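Local coordinates for protein LAE5 (Uncultured bacterium, PDB 5JD3) that probably hydrolyses carboxylic esters, as an alpha/beta hydrolase-type esterase of the GDSL-like lipase/acylhydrolase family, at residues E141-T146 and E185-L190; V79-S84 and A92-N97. All blocks are in the same frame, centred on the assembly; numbering follows the deposited sequence.

Interaction 1: residues E141-T146 and E185-L190; sequences ELVART and ERHGCL
Val143 CG1 packs into the angle between His187 and Cys189, where helix 132-146 meets the C-terminal end of helix 168-187 on one flank of the central parallel sheet in the alpha/beta/alpha fold of a GDSL-like (SGNH) hydrolase. Val143 CG1 lies 3.5 Å from Cys189 SG. The same Val143 CG1 meets His187 CD2 at 3.6 Å, the Val143 and His187 side chains slanting across each other. It gets there by standing anti to the backbone N of Val143 (chi1 166°). Beside it, Ala144 CA lies over one face of the His187 ring, and Ala144 CB is 3.8 Å from His187 CE1. No hydrogen bond joins the segments; the polar end of the ring is held from one turn earlier on helix 132-146, where Asp140 OD1 bonds to His187 NE2, helping fix its rotation. Replacing His187 by an alanine would probably leave Asp140 without this partner and open a gap beside Val143 and Ala144. Gly188, with positive phi, is the first residue to leave the helical conformation, and Cys189 after it points toward Val143. Behind the contact, Val143 reaches Met153 and Leu155 of strand 152-156. On the same helix, Thr146 OG1 donates to Leu142 O at 2.7 Å, tilted 28° from the carbonyl plane.

Interaction 2: residues V79-S84 and A92-N97; sequences VNQGNS and AARWQN
Arg94 and Gln81 are joined by hydrogen bonds from a side chain to the backbone: both terminal nitrogens of the guanidinium converge on one carbonyl oxygen of the strand. Arg94 NH2 gives Gln81 O the stronger bond, 2.9 Å long with an N-H...O angle of 149°, and the oxygen lies near the guanidinium plane. Arg94 NH1 adds a weak one to Gln81 O at 3.2 Å. The arginine reaches the strand because its chain is extended from CG to NE, with CG tucked against both backbone neighbours of CA (chi1 65°).

The other kind of contact is a stack: the amide of Asn83 lies over one face of the guanidinium with the planes 11° apart, and Asn83 ND2 is 3.4 Å from Arg94 NE, two donors that do not bond to each other. Asn83 OD1 instead makes a weak hydrogen bond with Arg42.

The charge has further partners: Arg94 NH1 forms a salt bridge with Asp98, four residues on, and Arg94 NE bonds to Asn86, so all three guanidinium nitrogens have hydrogen-bond or salt-bridge partners. Within the strand segment, Asn80 OD1 accepts from Gly82 N at 2.9 Å, an Asx turn near the C-terminal end of the strand. Gly82 lies near, without touching, a probable Ser-His-Asp triad.

The contact is the strand-to-helix packing of a beta-alpha unit, tying edge strand 77-82 to the helix 88-100 that follows it. The neighbouring strand 29-34 bonds to the backbone of 79-83 and touches Arg94 and Trp95 through Ile33, while Ala92 and Trp95 pack on helix 132-146.

In the fold
From the N terminus, after strand 29-34 and two helices comes edge strand 77-82, whose end interaction 2 joins to helix 88-100, closing a short loop of seven residues. The chain then passes through strand 106-110 to helix 132-146, where interaction 1 opens; its 38 intervening residues include strand 152-156 and much of helix 168-187, and its second segment, 185-190, runs into the start of the opposite edge strand 190-192. The two loops follow in series, neither nested nor crossed. Their centres are about 17 Å apart, yet they meet where helices 88-100 and 132-146 pack: Leu142 CD1 lies 3.8 Å from Trp95 CE3, and Thr146 makes a weak hydrogen bond with Trp95.

Interaction 1: residues E141-T146 and E185-L190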
loop_
_atom_site.group_PDB
_atom_site.type_symbol
_atom_site.label_atom_id
_atom_site.label_comp_id
_atom_site.label_asym_id
_atom_site.label_seq_id
_atom_site.Cartn_x
_atom_site.Cartn_y
_atom_site.Cartn_z
ATOM N N GLU A 141 -13.869 1.297 8.566
ATOM C CA GLU A 141 -14.363 0.084 9.197
ATOM C C GLU A 141 -13.334 -1.027 9.283
ATOM O O GLU A 141 -13.240 -1.695 10.270
ATOM C CB GLU A 141 -15.688 -0.370 8.599
ATOM C CG GLU A 141 -16.103 -1.820 8.825
ATOM C CD GLU A 141 -16.489 -2.233 10.269
ATOM O OE1 GLU A 141 -16.676 -1.379 11.183
ATOM O OE2 GLU A 141 -16.617 -3.452 10.521
ATOM N N LEU A 142 -12.562 -1.208 8.228
ATOM C CA LEU A 142 -11.497 -2.203 8.257
ATOM C C LEU A 142 -10.470 -1.864 9.330
ATOM O O LEU A 142 -10.017 -2.735 10.074
ATOM C CB LEU A 142 -10.812 -2.306 6.893
ATOM C CG LEU A 142 -11.649 -2.838 5.730
ATOM C CD1 LEU A 142 -10.828 -2.856 4.450
ATOM C CD2 LEU A 142 -12.185 -4.225 6.047
ATOM N N VAL A 143 -10.109 -0.588 9.402
ATOM C CA VAL A 143 -9.142 -0.115 10.384
ATOM C C VAL A 143 -9.690 -0.243 11.803
ATOM O O VAL A 143 -8.982 -0.682 12.711
ATOM C CB VAL A 143 -8.746 1.350 10.112
ATOM C CG1 VAL A 143 -8.031 1.943 11.310
ATOM C CG2 VAL A 143 -7.881 1.441 8.861
ATOM N N ALA A 144 -10.955 0.126 11.981
ATOM C CA ALA A 144 -11.599 0.071 13.292
ATOM C C ALA A 144 -11.611 -1.343 13.867
ATOM O O ALA A 144 -11.504 -1.528 15.080
ATOM C CB ALA A 144 -13.018 0.613 13.203
ATOM N N ARG A 145 -11.737 -2.339 12.995
ATOM C CA ARG A 145 -11.757 -3.733 13.426
ATOM C C ARG A 145 -10.353 -4.298 13.623
ATOM O O ARG A 145 -10.169 -5.281 14.339
ATOM C CB ARG A 145 -12.512 -4.600 12.415
ATOM C CG ARG A 145 -14.015 -4.388 12.385
ATOM C CD ARG A 145 -14.745 -5.722 12.284
ATOM N NE ARG A 145 -14.206 -6.567 11.221
ATOM C CZ ARG A 145 -14.748 -6.691 10.014
ATOM N NH1 ARG A 145 -15.854 -6.026 9.710
ATOM N NH2 ARG A 145 -14.186 -7.484 9.111
ATOM N N THR A 146 -9.366 -3.672 12.988
ATOM C CA THR A 146 -8.010 -4.211 12.965
ATOM C C THR A 146 -7.080 -3.510 13.957
ATOM O O THR A 146 -6.163 -4.124 14.500
ATOM C CB THR A 146 -7.403 -4.111 11.548
ATOM O OG1 THR A 146 -8.296 -4.713 10.603
ATOM C CG2 THR A 146 -6.058 -4.816 11.480
ATOM N N GLU A 185 -5.560 9.378 11.164
ATOM C CA GLU A 185 -5.553 10.289 12.304
ATOM C C GLU A 185 -6.594 9.871 13.338
ATOM O O GLU A 185 -6.366 9.975 14.543
ATOM C CB GLU A 185 -5.809 11.728 11.835
ATOM C CG GLU A 185 -5.744 12.797 12.928
ATOM C CD GLU A 185 -7.029 12.919 13.732
ATOM O OE1 GLU A 185 -8.101 12.548 13.209
ATOM O OE2 GLU A 185 -6.966 13.387 14.888
ATOM N N ARG A 186 -7.735 9.395 12.853
ATOM C CA ARG A 186 -8.867 9.075 13.712
ATOM C C ARG A 186 -8.616 7.832 14.564
ATOM O O ARG A 186 -9.175 7.694 15.652
ATOM C CB ARG A 186 -10.125 8.888 12.861
ATOM C CG ARG A 186 -11.431 8.942 13.631
ATOM C CD ARG A 186 -12.557 9.430 12.733
ATOM N NE ARG A 186 -12.571 8.730 11.451
ATOM C CZ ARG A 186 -13.311 9.094 10.409
ATOM N NH1 ARG A 186 -14.101 10.155 10.492
ATOM N NH2 ARG A 186 -13.259 8.398 9.282
ATOM N N HIS A 187 -7.770 6.933 14.071
ATOM C CA HIS A 187 -7.487 5.689 14.781
ATOM C C HIS A 187 -6.024 5.584 15.201
ATOM O O HIS A 187 -5.589 4.548 15.705
ATOM C CB HIS A 187 -7.869 4.486 13.918
ATOM C CG HIS A 187 -9.328 4.416 13.592
ATOM N ND1 HIS A 187 -10.274 3.999 14.503
ATOM C CD2 HIS A 187 -10.003 4.710 12.456
ATOM C CE1 HIS A 187 -11.469 4.041 13.943
ATOM N NE2 HIS A 187 -11.333 4.468 12.701
ATOM N N GLY A 188 -5.268 6.657 14.992
ATOM C CA GLY A 188 -3.875 6.697 15.396
ATOM C C GLY A 188 -2.974 5.822 14.545
ATOM O O GLY A 188 -1.937 5.349 15.007
ATOM N N CYS A 189 -3.372 5.606 13.297
ATOM C CA CYS A 189 -2.574 4.811 12.376
ATOM C C CYS A 189 -1.386 5.606 11.856
ATOM O O CYS A 189 -1.427 6.834 11.796
ATOM C CB CYS A 189 -3.424 4.328 11.200
ATOM S SG CYS A 189 -4.912 3.439 11.678
ATOM N N LEU A 190 -0.326 4.898 11.486
ATOM C CA LEU A 190 0.813 5.522 10.833
ATOM C C LEU A 190 0.495 5.711 9.356
ATOM O O LEU A 190 0.064 4.773 8.686
ATOM C CB LEU A 190 2.074 4.673 11.009
ATOM C CG LEU A 190 3.350 5.171 10.328
ATOM C CD1 LEU A 190 3.695 6.577 10.794
ATOM C CD2 LEU A 190 4.502 4.218 10.598
#

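Interaction 2: residues V79-S84 and A92-N97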
loop_
_atom_site.group_PDB
_atom_site.type_symbol
_atom_site.label_atom_id
_atom_site.label_comp_id
_atom_site.label_asym_id
_atom_site.label_seq_id
_atom_site.Cartn_x
_atom_site.Cartn_y
_atom_site.Cartn_z
ATOM N N VAL A 79 4.620 -10.530 5.085
ATOM C CA VAL A 79 3.656 -11.295 4.303
ATOM C C VAL A 79 3.011 -10.428 3.224
ATOM O O VAL A 79 2.498 -9.347 3.514
ATOM C CB VAL A 79 2.541 -11.883 5.190
ATOM C CG1 VAL A 79 1.701 -12.875 4.398
ATOM C CG2 VAL A 79 3.130 -12.544 6.427
ATOM N N ASN A 80 3.036 -10.904 1.984
ATOM C CA ASN A 80 2.404 -10.188 0.883
ATOM C C ASN A 80 1.003 -10.725 0.608
ATOM O O ASN A 80 0.836 -11.875 0.207
ATOM C CB ASN A 80 3.263 -10.282 -0.383
ATOM C CG ASN A 80 2.794 -9.341 -1.486
ATOM O OD1 ASN A 80 1.653 -8.877 -1.490
ATOM N ND2 ASN A 80 3.682 -9.060 -2.433
ATOM N N GLN A 81 -0.002 -9.883 0.822
ATOM C CA GLN A 81 -1.384 -10.264 0.559
ATOM C C GLN A 81 -2.024 -9.342 -0.473
ATOM O O GLN A 81 -3.212 -9.033 -0.392
ATOM C CB GLN A 81 -2.199 -10.257 1.854
ATOM C CG GLN A 81 -1.931 -11.450 2.756
ATOM C CD GLN A 81 -2.367 -12.760 2.127
ATOM O OE1 GLN A 81 -3.532 -12.934 1.772
ATOM N NE2 GLN A 81 -1.429 -13.689 1.982
ATOM N N GLY A 82 -1.228 -8.908 -1.445
ATOM C CA GLY A 82 -1.716 -8.036 -2.497
ATOM C C GLY A 82 -2.402 -8.792 -3.619
ATOM O O GLY A 82 -1.876 -9.784 -4.124
ATOM N N ASN A 83 -3.585 -8.321 -4.003
ATOM C CA ASN A 83 -4.338 -8.909 -5.108
ATOM C C ASN A 83 -4.627 -7.875 -6.191
ATOM O O ASN A 83 -5.227 -6.840 -5.916
ATOM C CB ASN A 83 -5.653 -9.512 -4.607
ATOM C CG ASN A 83 -5.447 -10.768 -3.782
ATOM O OD1 ASN A 83 -4.326 -11.100 -3.398
ATOM N ND2 ASN A 83 -6.536 -11.473 -3.502
ATOM N N SER A 84 -4.209 -8.164 -7.419
ATOM C CA SER A 84 -4.368 -7.228 -8.531
ATOM C C SER A 84 -5.828 -6.873 -8.807
ATOM O O SER A 84 -6.717 -7.716 -8.687
ATOM C CB SER A 84 -3.734 -7.803 -9.800
ATOM O OG SER A 84 -2.351 -8.046 -9.614
ATOM N N ALA A 92 -12.343 -5.870 1.838
ATOM C CA ALA A 92 -13.257 -6.159 2.937
ATOM C C ALA A 92 -13.827 -7.571 2.843
ATOM O O ALA A 92 -14.116 -8.200 3.860
ATOM C CB ALA A 92 -14.382 -5.137 2.965
ATOM N N ALA A 93 -13.977 -8.064 1.619
ATOM C CA ALA A 93 -14.576 -9.375 1.388
ATOM C C ALA A 93 -13.652 -10.516 1.808
ATOM O O ALA A 93 -14.115 -11.604 2.147
ATOM C CB ALA A 93 -14.959 -9.523 -0.077
ATOM N N ARG A 94 -12.347 -10.265 1.789
ATOM C CA ARG A 94 -11.372 -11.305 2.098
ATOM C C ARG A 94 -10.542 -10.973 3.333
ATOM O O ARG A 94 -9.558 -11.652 3.626
ATOM C CB ARG A 94 -10.447 -11.539 0.901
ATOM C CG ARG A 94 -9.558 -10.353 0.551
ATOM C CD ARG A 94 -8.757 -10.632 -0.712
ATOM N NE ARG A 94 -7.883 -9.521 -1.081
ATOM C CZ ARG A 94 -6.629 -9.383 -0.660
ATOM N NH1 ARG A 94 -6.094 -10.284 0.153
ATOM N NH2 ARG A 94 -5.909 -8.341 -1.054
ATOM N N TRP A 95 -10.947 -9.933 4.056
ATOM C CA TRP A 95 -10.192 -9.454 5.209
ATOM C C TRP A 95 -10.064 -10.516 6.298
ATOM O O TRP A 95 -9.016 -10.643 6.929
ATOM C CB TRP A 95 -10.847 -8.196 5.785
ATOM C CG TRP A 95 -9.960 -7.430 6.719
ATOM C CD1 TRP A 95 -9.914 -7.533 8.079
ATOM C CD2 TRP A 95 -8.991 -6.436 6.360
ATOM N NE1 TRP A 95 -8.977 -6.667 8.589
ATOM C CE2 TRP A 95 -8.397 -5.982 7.554
ATOM C CE3 TRP A 95 -8.569 -5.889 5.145
ATOM C CZ2 TRP A 95 -7.402 -5.006 7.568
ATOM C CZ3 TRP A 95 -7.582 -4.919 5.161
ATOM C CH2 TRP A 95 -7.009 -4.488 6.365
ATOM N N GLN A 96 -11.133 -11.277 6.511
ATOM C CA GLN A 96 -11.150 -12.298 7.553
ATOM C C GLN A 96 -10.091 -13.375 7.329
ATOM O O GLN A 96 -9.372 -13.749 8.256
ATOM C CB GLN A 96 -12.535 -12.946 7.641
ATOM C CG GLN A 96 -12.593 -14.159 8.557
ATOM C CD GLN A 96 -12.086 -13.862 9.957
ATOM O OE1 GLN A 96 -12.376 -12.808 10.526
ATOM N NE2 GLN A 96 -11.320 -14.792 10.518
ATOM N N ASN A 97 -9.993 -13.866 6.099
ATOM C CA ASN A 97 -9.062 -14.946 5.787
ATOM C C ASN A 97 -7.645 -14.464 5.494
ATOM O O ASN A 97 -6.674 -15.165 5.783
ATOM C CB ASN A 97 -9.576 -15.760 4.596
ATOM C CG ASN A 97 -10.867 -16.495 4.905
ATOM O OD1 ASN A 97 -11.251 -16.638 6.066
ATOM N ND2 ASN A 97 -11.540 -16.970 3.864
#